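Local atomic coordinates of Bd3459 (Bdellovibrio bacteriovorus, PDB entry 5CEC), a protein that is a predatory endopeptidase of the S13 peptidase family, probably acting on peptidoglycan peptides, and is captured here in complex with its ankyrin-repeat immunity protein Bd3460. Residues E143-A148 with A176-S181; T166-A171 with F218-E223. The protein carries 1 engineered substitution. All blocks are in the same frame, centred on the assembly; numbering follows the deposited sequence. Where two conformers were deposited one is given.

How the contacts relate
From the N terminus, the chain leaves strand 135-141 through 143-148, enters helix 167-182 at 166-171, passes 176-181 on the same helix and reaches 218-223 just beyond strand 212-218. Contact 1 closes a loop of 27 intervening residues and contact 2 one of 46. Their segments alternate, so the two loops cross, neither containing the other. Their centres lie about 12 Å apart, and Glu143 bridges them: its O accepts from Gln170 NE2 and its OE1 from Lys221 N, both probable hydrogen bonds. Together the contacts pack helix 167-182 against the chain just after two parallel neighbours of the mixed sheet, strands 135-141 and 212-218.

Contact 1: E143-A148 with A176-S181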
loop_
_atom_site.group_PDB
_atom_site.type_symbol
_atom_site.label_atom_id
_atom_site.label_comp_id
_atom_site.label_asym_id
_atom_site.label_seq_id
_atom_site.Cartn_x
_atom_site.Cartn_y
_atom_site.Cartn_z
ATOM N N GLU A 143 -2.416 -13.301 -26.022
ATOM C CA GLU A 143 -3.074 -13.537 -24.753
ATOM C C GLU A 143 -2.183 -13.324 -23.542
ATOM O O GLU A 143 -2.653 -13.353 -22.418
ATOM C CB GLU A 143 -3.720 -14.932 -24.709
ATOM C CG GLU A 143 -2.745 -16.100 -24.693
ATOM C CD GLU A 143 -2.330 -16.620 -26.055
ATOM O OE1 GLU A 143 -2.194 -15.851 -27.044
ATOM O OE2 GLU A 143 -2.075 -17.831 -26.121
ATOM N N ASN A 144 -0.908 -13.013 -23.773
ATOM C CA ASN A 144 -0.028 -12.685 -22.682
ATOM C C ASN A 144 0.205 -11.201 -22.538
ATOM O O ASN A 144 0.948 -10.799 -21.661
ATOM C CB ASN A 144 1.288 -13.437 -22.833
ATOM C CG ASN A 144 1.099 -14.920 -22.699
ATOM O OD1 ASN A 144 0.417 -15.373 -21.782
ATOM N ND2 ASN A 144 1.725 -15.677 -23.585
ATOM N N PHE A 145 -0.434 -10.401 -23.405
ATOM C CA PHE A 145 -0.336 -8.950 -23.292
ATOM C C PHE A 145 -1.427 -8.475 -22.349
ATOM O O PHE A 145 -2.587 -8.331 -22.736
ATOM C CB PHE A 145 -0.449 -8.260 -24.647
ATOM C CG PHE A 145 -0.382 -6.753 -24.553
ATOM C CD1 PHE A 145 0.669 -6.134 -23.884
ATOM C CD2 PHE A 145 -1.421 -5.960 -25.062
ATOM C CE1 PHE A 145 0.714 -4.743 -23.782
ATOM C CE2 PHE A 145 -1.373 -4.581 -24.965
ATOM C CZ PHE A 145 -0.321 -3.967 -24.314
ATOM N N LEU A 146 -1.048 -8.312 -21.095
ATOM C CA LEU A 146 -1.949 -7.832 -20.065
ATOM C C LEU A 146 -1.842 -6.331 -20.017
ATOM O O LEU A 146 -0.748 -5.780 -19.912
ATOM C CB LEU A 146 -1.644 -8.441 -18.719
ATOM C CG LEU A 146 -1.508 -9.965 -18.705
ATOM C CD1 LEU A 146 -1.049 -10.442 -17.329
ATOM C CD2 LEU A 146 -2.803 -10.651 -19.143
ATOM N N LEU A 147 -2.966 -5.661 -20.191
ATOM C CA LEU A 147 -3.034 -4.205 -20.201
ATOM C C LEU A 147 -4.215 -3.783 -19.357
ATOM O O LEU A 147 -5.379 -4.161 -19.658
ATOM C CB LEU A 147 -3.199 -3.676 -21.620
ATOM C CG LEU A 147 -3.351 -2.174 -21.762
ATOM C CD1 LEU A 147 -2.062 -1.456 -21.388
ATOM C CD2 LEU A 147 -3.754 -1.830 -23.184
ATOM N N ALA A 148 -3.931 -3.036 -18.290
ATOM C CA ALA A 148 -4.963 -2.485 -17.393
ATOM C C ALA A 148 -4.567 -1.053 -17.165
ATOM O O ALA A 148 -3.606 -0.772 -16.455
ATOM C CB ALA A 148 -4.998 -3.224 -16.073
ATOM N N ALA A 176 -10.389 -3.026 -26.256
ATOM C CA ALA A 176 -11.070 -1.814 -25.897
ATOM C C ALA A 176 -10.163 -0.792 -25.228
ATOM O O ALA A 176 -10.270 0.386 -25.516
ATOM C CB ALA A 176 -12.280 -2.096 -25.025
ATOM N N THR A 177 -9.282 -1.241 -24.340
ATOM C CA THR A 177 -8.352 -0.341 -23.687
ATOM C C THR A 177 -7.315 0.203 -24.683
ATOM O O THR A 177 -6.963 1.381 -24.632
ATOM C CB THR A 177 -7.640 -1.069 -22.524
ATOM O OG1 THR A 177 -8.629 -1.576 -21.626
ATOM C CG2 THR A 177 -6.672 -0.149 -21.781
ATOM N N LEU A 178 -6.843 -0.650 -25.594
ATOM C CA LEU A 178 -5.954 -0.189 -26.649
ATOM C C LEU A 178 -6.631 0.883 -27.494
ATOM O O LEU A 178 -6.032 1.894 -27.794
ATOM C CB LEU A 178 -5.478 -1.339 -27.518
ATOM C CG LEU A 178 -4.369 -2.233 -26.932
ATOM C CD1 LEU A 178 -4.200 -3.481 -27.785
ATOM C CD2 LEU A 178 -3.060 -1.463 -26.806
ATOM N N THR A 179 -7.906 0.685 -27.814
ATOM C CA THR A 179 -8.630 1.592 -28.672
ATOM C C THR A 179 -8.920 2.908 -27.959
ATOM O O THR A 179 -8.742 3.977 -28.543
ATOM C CB THR A 179 -9.935 0.949 -29.134
ATOM O OG1 THR A 179 -9.667 -0.258 -29.863
ATOM C CG2 THR A 179 -10.810 1.878 -29.999
ATOM N N SER A 180 -9.334 2.851 -26.696
ATOM C CA SER A 180 -9.838 4.055 -26.035
ATOM C C SER A 180 -8.787 4.796 -25.230
ATOM O O SER A 180 -8.971 5.962 -24.927
ATOM C CB SER A 180 -11.040 3.704 -25.165
ATOM O OG SER A 180 -12.111 3.280 -25.989
ATOM N N SER A 181 -7.676 4.124 -24.903
ATOM C CA SER A 181 -6.636 4.719 -24.076
ATOM C C SER A 181 -5.265 4.729 -24.735
ATOM O O SER A 181 -4.638 5.775 -24.827
ATOM C CB SER A 181 -6.556 3.993 -22.723
ATOM O OG SER A 181 -7.757 4.181 -22.001
#
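The loop that leaves strand 135-141 packs back here onto helix 167-182, within the crossover connection, which also carries helix 188-200, to the parallel neighbouring strand 212-218. The contact is apolar, with no hydrogen bond between the segments, and rests on methyl-to-methyl and methyl-to-ring contacts. Leu147 CD2 reaches the helix between two consecutive residues, 3.6 Å from Thr177 CG2 and 3.7 Å from Leu178 CD2. With CG of Leu147 anti to its backbone N (chi1 177°), the isobutyl group extends from the loop to this position. Thr177 divides its branches: CG2 serves the contact, whereas OG1 is satisfied by a hydrogen bond with Ile173 O, one turn earlier in the helix. Leu178 CD2 also lies at the rim of the Phe145 ring, near the ring plane and 4.0 Å from CE2; Leu178 CD1 is almost as close, 4.1 Å from Phe145 CE2. The ring therefore presents its edge, not a face, to the leucine fork. Phe145, Leu147 and Leu178 are all buried. Beyond the two segments, Phe145 meets Phe116 edge-to-face and touches Val174 of helix 167-182, while Leu178 rests on Ile216, linking the loop and helix 167-182 to strand 212-218.

Contact 2: T166-A171 with F218-E223; sequences TVEQQA and FVKKAE
Ala171 CB sits over one face of the Phe218 ring, the evidence being a distance of 3.7 Å from CB to the ring centroid and a direction 21° off the ring normal. This is a CH-pi contact, offset toward the CG-CD1 side, with Ala171 CB 3.5 Å from Phe218 CG. Val167, one helical turn earlier, meets the far end of the same ring: its CG1 comes within 3.3 Å of Phe218 CZ, a tight approach in which the two side chains cross at about a right angle. With chi1 of 173°, Phe218 holds its CG anti to the backbone N, extending the ring along the helix side to meet both residues. The opposite face is covered by its own chain, since Lys220 N lies 4.2 Å above the plane, over the centre. Toward the surface, Glu168 bends at chi2 (67°) and brings OE2 3.9 Å from Lys220 CE; the opposite charges probably attract only weakly, Glu168 OE2 and Lys220 NZ being 4.2 Å apart, too far for a salt bridge. The helix start is secured by Thr166 as N-cap, its OG1 accepting from Gln169 N at 3.0 Å. Through Val167 and Ala171, the first turns of helix 167-182 pack against Phe218 at the end of strand 212-218. The next residue, Val219, bonds through its backbone to Phe141 of the parallel strand 135-141.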
loop_
_atom_site.group_PDB
_atom_site.type_symbol
_atom_site.label_atom_id
_atom_site.label_comp_id
_atom_site.label_asym_id
_atom_site.label_seq_id
_atom_site.Cartn_x
_atom_site.Cartn_y
_atom_site.Cartn_z
ATOM N N THR A 166 -12.168 -16.483 -19.658
ATOM C CA THR A 166 -11.885 -16.904 -21.025
ATOM C C THR A 166 -10.871 -15.925 -21.616
ATOM O O THR A 166 -10.804 -14.757 -21.226
ATOM C CB THR A 166 -13.128 -16.937 -21.939
ATOM O OG1 THR A 166 -13.630 -15.611 -22.141
ATOM C CG2 THR A 166 -14.245 -17.809 -21.360
ATOM N N VAL A 167 -10.089 -16.414 -22.555
ATOM C CA VAL A 167 -9.135 -15.561 -23.251
ATOM C C VAL A 167 -9.914 -14.512 -24.063
ATOM O O VAL A 167 -9.483 -13.373 -24.175
ATOM C CB VAL A 167 -8.147 -16.396 -24.100
ATOM C CG1 VAL A 167 -7.502 -15.565 -25.187
ATOM C CG2 VAL A 167 -7.056 -16.968 -23.207
ATOM N N GLU A 168 -11.090 -14.873 -24.566
ATOM C CA GLU A 168 -11.843 -13.982 -25.438
ATOM C C GLU A 168 -12.343 -12.780 -24.640
ATOM O O GLU A 168 -12.345 -11.653 -25.145
ATOM C CB GLU A 168 -12.996 -14.718 -26.139
ATOM C CG GLU A 168 -12.530 -15.761 -27.162
ATOM C CD GLU A 168 -11.794 -16.985 -26.565
ATOM O OE1 GLU A 168 -12.124 -17.453 -25.425
ATOM O OE2 GLU A 168 -10.858 -17.477 -27.252
ATOM N N GLN A 169 -12.706 -13.007 -23.376
ATOM C CA GLN A 169 -13.107 -11.924 -22.508
ATOM C C GLN A 169 -11.929 -10.992 -22.279
ATOM O O GLN A 169 -12.069 -9.795 -22.459
ATOM C CB GLN A 169 -13.603 -12.456 -21.173
ATOM C CG GLN A 169 -14.140 -11.400 -20.228
ATOM C CD GLN A 169 -14.632 -12.025 -18.925
ATOM O OE1 GLN A 169 -14.089 -13.040 -18.451
ATOM N NE2 GLN A 169 -15.697 -11.458 -18.362
ATOM N N GLN A 170 -10.776 -11.546 -21.912
ATOM C CA GLN A 170 -9.570 -10.742 -21.674
ATOM C C GLN A 170 -9.265 -9.903 -22.902
ATOM O O GLN A 170 -9.012 -8.694 -22.787
ATOM C CB GLN A 170 -8.377 -11.624 -21.350
ATOM C CG GLN A 170 -7.075 -10.860 -21.140
ATOM C CD GLN A 170 -5.937 -11.819 -20.920
ATOM O OE1 GLN A 170 -5.976 -12.600 -19.963
ATOM N NE2 GLN A 170 -4.958 -11.823 -21.818
ATOM N N ALA A 171 -9.246 -10.559 -24.072
ATOM C CA ALA A 171 -8.861 -9.897 -25.329
ATOM C C ALA A 171 -9.824 -8.790 -25.723
ATOM O O ALA A 171 -9.382 -7.751 -26.212
ATOM C CB ALA A 171 -8.752 -10.911 -26.472
ATOM N N PHE A 218 -6.986 -9.020 -31.767
ATOM C CA PHE A 218 -6.361 -10.093 -31.003
ATOM C C PHE A 218 -5.864 -11.175 -31.969
ATOM O O PHE A 218 -6.605 -11.603 -32.884
ATOM C CB PHE A 218 -7.411 -10.656 -30.038
ATOM C CG PHE A 218 -6.982 -11.876 -29.297
ATOM C CD1 PHE A 218 -5.935 -11.830 -28.416
ATOM C CD2 PHE A 218 -7.665 -13.078 -29.434
ATOM C CE1 PHE A 218 -5.535 -12.953 -27.709
ATOM C CE2 PHE A 218 -7.274 -14.201 -28.731
ATOM C CZ PHE A 218 -6.200 -14.140 -27.869
ATOM N N VAL A 219 -4.606 -11.581 -31.784
ATOM C CA VAL A 219 -4.017 -12.733 -32.487
ATOM C C VAL A 219 -3.328 -13.618 -31.458
ATOM O O VAL A 219 -2.343 -13.201 -30.849
ATOM C CB VAL A 219 -3.001 -12.310 -33.580
ATOM C CG1 VAL A 219 -2.375 -13.540 -34.229
ATOM C CG2 VAL A 219 -3.679 -11.441 -34.634
ATOM N N LYS A 220 -3.853 -14.829 -31.269
ATOM C CA LYS A 220 -3.324 -15.795 -30.298
ATOM C C LYS A 220 -1.883 -16.168 -30.599
ATOM O O LYS A 220 -1.491 -16.283 -31.771
ATOM C CB LYS A 220 -4.149 -17.086 -30.309
ATOM C CG LYS A 220 -5.564 -16.948 -29.801
ATOM C CD LYS A 220 -6.310 -18.265 -30.009
ATOM C CE LYS A 220 -7.772 -18.179 -29.578
ATOM N NZ LYS A 220 -8.636 -18.979 -30.491
ATOM N N LYS A 221 -1.105 -16.392 -29.546
ATOM C CA LYS A 221 0.326 -16.690 -29.694
ATOM C C LYS A 221 0.588 -17.837 -30.681
ATOM O O LYS A 221 1.434 -17.709 -31.565
ATOM C CB LYS A 221 0.967 -16.995 -28.334
ATOM C CG LYS A 221 2.460 -17.271 -28.409
ATOM C CD LYS A 221 3.029 -17.624 -27.052
ATOM C CE LYS A 221 4.430 -18.200 -27.231
ATOM N NZ LYS A 221 5.154 -18.360 -25.949
ATOM N N ALA A 222 -0.153 -18.936 -30.526
ATOM C CA ALA A 222 0.027 -20.146 -31.355
ATOM C C ALA A 222 -0.308 -19.907 -32.813
ATOM O O ALA A 222 0.157 -20.658 -33.676
ATOM C CB ALA A 222 -0.803 -21.315 -30.817
ATOM N N GLU A 223 -1.142 -18.900 -33.078
ATOM C CA GLU A 223 -1.549 -18.536 -34.432
ATOM C C GLU A 223 -0.765 -17.393 -35.065
ATOM O O GLU A 223 -1.005 -17.059 -36.230
ATOM C CB GLU A 223 -3.023 -18.157 -34.440
ATOM C CG GLU A 223 -3.922 -19.329 -34.085
ATOM C CD GLU A 223 -5.392 -18.978 -34.095
ATOM O OE1 GLU A 223 -5.754 -17.835 -34.461
ATOM O OE2 GLU A 223 -6.187 -19.865 -33.731
#